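Local coordinates for protein glycosyltransferase (Streptomyces halstedii, PDB 3WAD) that belongs to the GT-B class of glycosyltransferases, built from two Rossmann-like domains, and is related to erythromycin biosynthesis protein CIII, at residues N80-E85 with W157-D162. Numbering follows the deposited sequence.
Sequences NETRPE and WGRMRD
E81 and M160 approach to 8.9 Å between their CA atoms, a separation too wide for backbone pairing, so the loop 80-85 and the helical segment 157-162 meet mainly where R159 and M160 reach from the helix toward the E81 carbonyl and the T82 side chain. R159 spans the gap: with CG anti to its own N (chi1 179°) the chain runs outward, then bends at chi3 and presents both terminal nitrogens to the backbone carbonyl of E81. NH2 lies 3.0 Å from E81 O, above the carbonyl plane rather than on a lone pair, with an N-H...O angle of 131°; the companion bond from NH1 is weak. NH2 also bonds to Q156 OE1. T82 CG2 lies over the centre of one guanidinium face, 3.8 Å from R159 CZ, while the neighbouring M160 places CG toward the rim of the opposite face. F215 adds a cation-pi contact. Both segments belong to the N-terminal domain of this GT-B fold, the loop following strand 49-52 of its parallel sheet and leading into helix 89-106, where Y91 touches both E81 and M160. E81's carboxylate turns away from the helix and is gripped side-on by R83, NH2 to OE1 at 2.7 Å and NE to OE2 at 2.8 Å.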
loop_
_atom_site.group_PDB
_atom_site.type_symbol
_atom_site.label_atom_id
_atom_site.label_comp_id
_atom_site.label_asym_id
_atom_site.label_seq_id
_atom_site.Cartn_x
_atom_site.Cartn_y
_atom_site.Cartn_z
ATOM N N ASN B 80 -0.340 2.444 32.228
ATOM C CA ASN B 80 -1.457 3.322 32.179
ATOM C C ASN B 80 -1.821 4.005 33.532
ATOM O O ASN B 80 -2.896 4.581 33.650
ATOM C CB ASN B 80 -2.657 2.604 31.606
ATOM C CG ASN B 80 -3.149 1.497 32.523
ATOM O OD1 ASN B 80 -2.656 1.315 33.644
ATOM N ND2 ASN B 80 -4.125 0.766 32.060
ATOM N N GLU B 81 -0.961 3.928 34.534
ATOM C CA GLU B 81 -1.305 4.444 35.859
ATOM C C GLU B 81 -1.343 6.002 35.769
ATOM O O GLU B 81 -0.328 6.633 35.402
ATOM C CB GLU B 81 -0.219 4.012 36.866
ATOM C CG GLU B 81 -0.421 4.556 38.289
ATOM C CD GLU B 81 -1.792 4.156 38.816
ATOM O OE1 GLU B 81 -2.007 2.977 39.037
ATOM O OE2 GLU B 81 -2.671 5.004 38.959
ATOM N N THR B 82 -2.453 6.626 36.165
ATOM C CA THR B 82 -2.465 8.099 36.181
ATOM C C THR B 82 -2.821 8.722 37.567
ATOM O O THR B 82 -2.822 9.961 37.699
ATOM C CB THR B 82 -3.384 8.709 35.142
ATOM O OG1 THR B 82 -4.728 8.373 35.458
ATOM C CG2 THR B 82 -3.070 8.221 33.706
ATOM N N ARG B 83 -3.090 7.907 38.590
ATOM C CA ARG B 83 -3.273 8.469 39.934
ATOM C C ARG B 83 -1.989 9.139 40.455
ATOM O O ARG B 83 -0.949 8.504 40.591
ATOM C CB ARG B 83 -3.765 7.377 40.919
ATOM C CG ARG B 83 -5.236 6.929 40.596
ATOM C CD ARG B 83 -5.603 5.647 41.270
ATOM N NE ARG B 83 -4.717 4.570 40.827
ATOM C CZ ARG B 83 -4.735 3.329 41.327
ATOM N NH1 ARG B 83 -5.598 2.989 42.333
ATOM N NH2 ARG B 83 -3.907 2.418 40.851
ATOM N N PRO B 84 -2.057 10.450 40.756
ATOM C CA PRO B 84 -0.831 11.179 41.141
ATOM C C PRO B 84 -0.093 10.515 42.315
ATOM O O PRO B 84 1.164 10.470 42.307
ATOM C CB PRO B 84 -1.350 12.589 41.502
ATOM C CG PRO B 84 -2.623 12.738 40.695
ATOM C CD PRO B 84 -3.253 11.300 40.770
ATOM N N GLU B 85 -0.832 9.952 43.285
ATOM C CA GLU B 85 -0.167 9.349 44.491
ATOM C C GLU B 85 0.619 8.104 44.178
ATOM O O GLU B 85 1.525 7.773 44.917
ATOM C CB GLU B 85 -1.134 9.001 45.615
ATOM C CG GLU B 85 -2.225 7.959 45.288
ATOM C CD GLU B 85 -3.367 8.573 44.497
ATOM O OE1 GLU B 85 -3.201 9.670 43.857
ATOM O OE2 GLU B 85 -4.445 7.971 44.520
ATOM N N TRP B 157 4.422 6.396 27.719
ATOM C CA TRP B 157 5.820 6.240 28.084
ATOM C C TRP B 157 6.429 7.618 28.242
ATOM O O TRP B 157 7.201 7.828 29.179
ATOM C CB TRP B 157 6.551 5.489 26.956
ATOM C CG TRP B 157 7.968 5.004 27.221
ATOM C CD1 TRP B 157 9.129 5.503 26.667
ATOM C CD2 TRP B 157 8.361 3.860 28.015
ATOM N NE1 TRP B 157 10.214 4.753 27.093
ATOM C CE2 TRP B 157 9.774 3.748 27.918
ATOM C CE3 TRP B 157 7.670 2.994 28.869
ATOM C CZ2 TRP B 157 10.503 2.732 28.570
ATOM C CZ3 TRP B 157 8.384 1.953 29.522
ATOM C CH2 TRP B 157 9.805 1.841 29.364
ATOM N N GLY B 158 6.056 8.557 27.342
ATOM C CA GLY B 158 6.638 9.924 27.433
ATOM C C GLY B 158 6.108 10.668 28.662
ATOM O O GLY B 158 6.874 11.339 29.399
ATOM N N ARG B 159 4.795 10.516 28.897
ATOM C CA ARG B 159 4.168 11.021 30.139
ATOM C C ARG B 159 4.876 10.528 31.437
ATOM O O ARG B 159 5.245 11.319 32.329
ATOM C CB ARG B 159 2.682 10.635 30.146
ATOM C CG ARG B 159 1.923 11.090 31.423
ATOM C CD ARG B 159 0.484 10.538 31.444
ATOM N NE ARG B 159 0.455 9.084 31.533
ATOM C CZ ARG B 159 0.591 8.368 32.656
ATOM N NH1 ARG B 159 0.767 8.970 33.850
ATOM N NH2 ARG B 159 0.525 7.026 32.583
ATOM N N MET B 160 5.131 9.229 31.545
ATOM C CA MET B 160 5.853 8.755 32.695
ATOM C C MET B 160 7.314 9.271 32.639
ATOM O O MET B 160 7.952 9.477 33.679
ATOM C CB MET B 160 5.896 7.200 32.716
ATOM C CG MET B 160 4.509 6.532 32.709
ATOM S SD MET B 160 3.935 6.374 34.400
ATOM C CE MET B 160 4.365 4.664 34.658
ATOM N N ARG B 161 7.889 9.337 31.436
ATOM C CA ARG B 161 9.314 9.696 31.366
ATOM C C ARG B 161 9.545 11.166 31.826
ATOM O O ARG B 161 10.547 11.482 32.477
ATOM C CB ARG B 161 9.868 9.522 29.952
ATOM C CG ARG B 161 11.334 9.944 29.889
ATOM C CD ARG B 161 12.140 8.985 30.705
ATOM N NE ARG B 161 13.574 9.056 30.404
ATOM C CZ ARG B 161 14.531 8.452 31.098
ATOM N NH1 ARG B 161 14.216 7.612 32.094
ATOM N NH2 ARG B 161 15.832 8.599 30.735
ATOM N N ASP B 162 8.621 12.024 31.451
ATOM C CA ASP B 162 8.683 13.436 31.884
ATOM C C ASP B 162 8.632 13.549 33.393
ATOM O O ASP B 162 9.498 14.247 33.975
ATOM C CB ASP B 162 7.602 14.247 31.237
ATOM C CG ASP B 162 7.895 14.515 29.806
ATOM O OD1 ASP B 162 9.069 14.299 29.324
ATOM O OD2 ASP B 162 6.933 14.897 29.131
#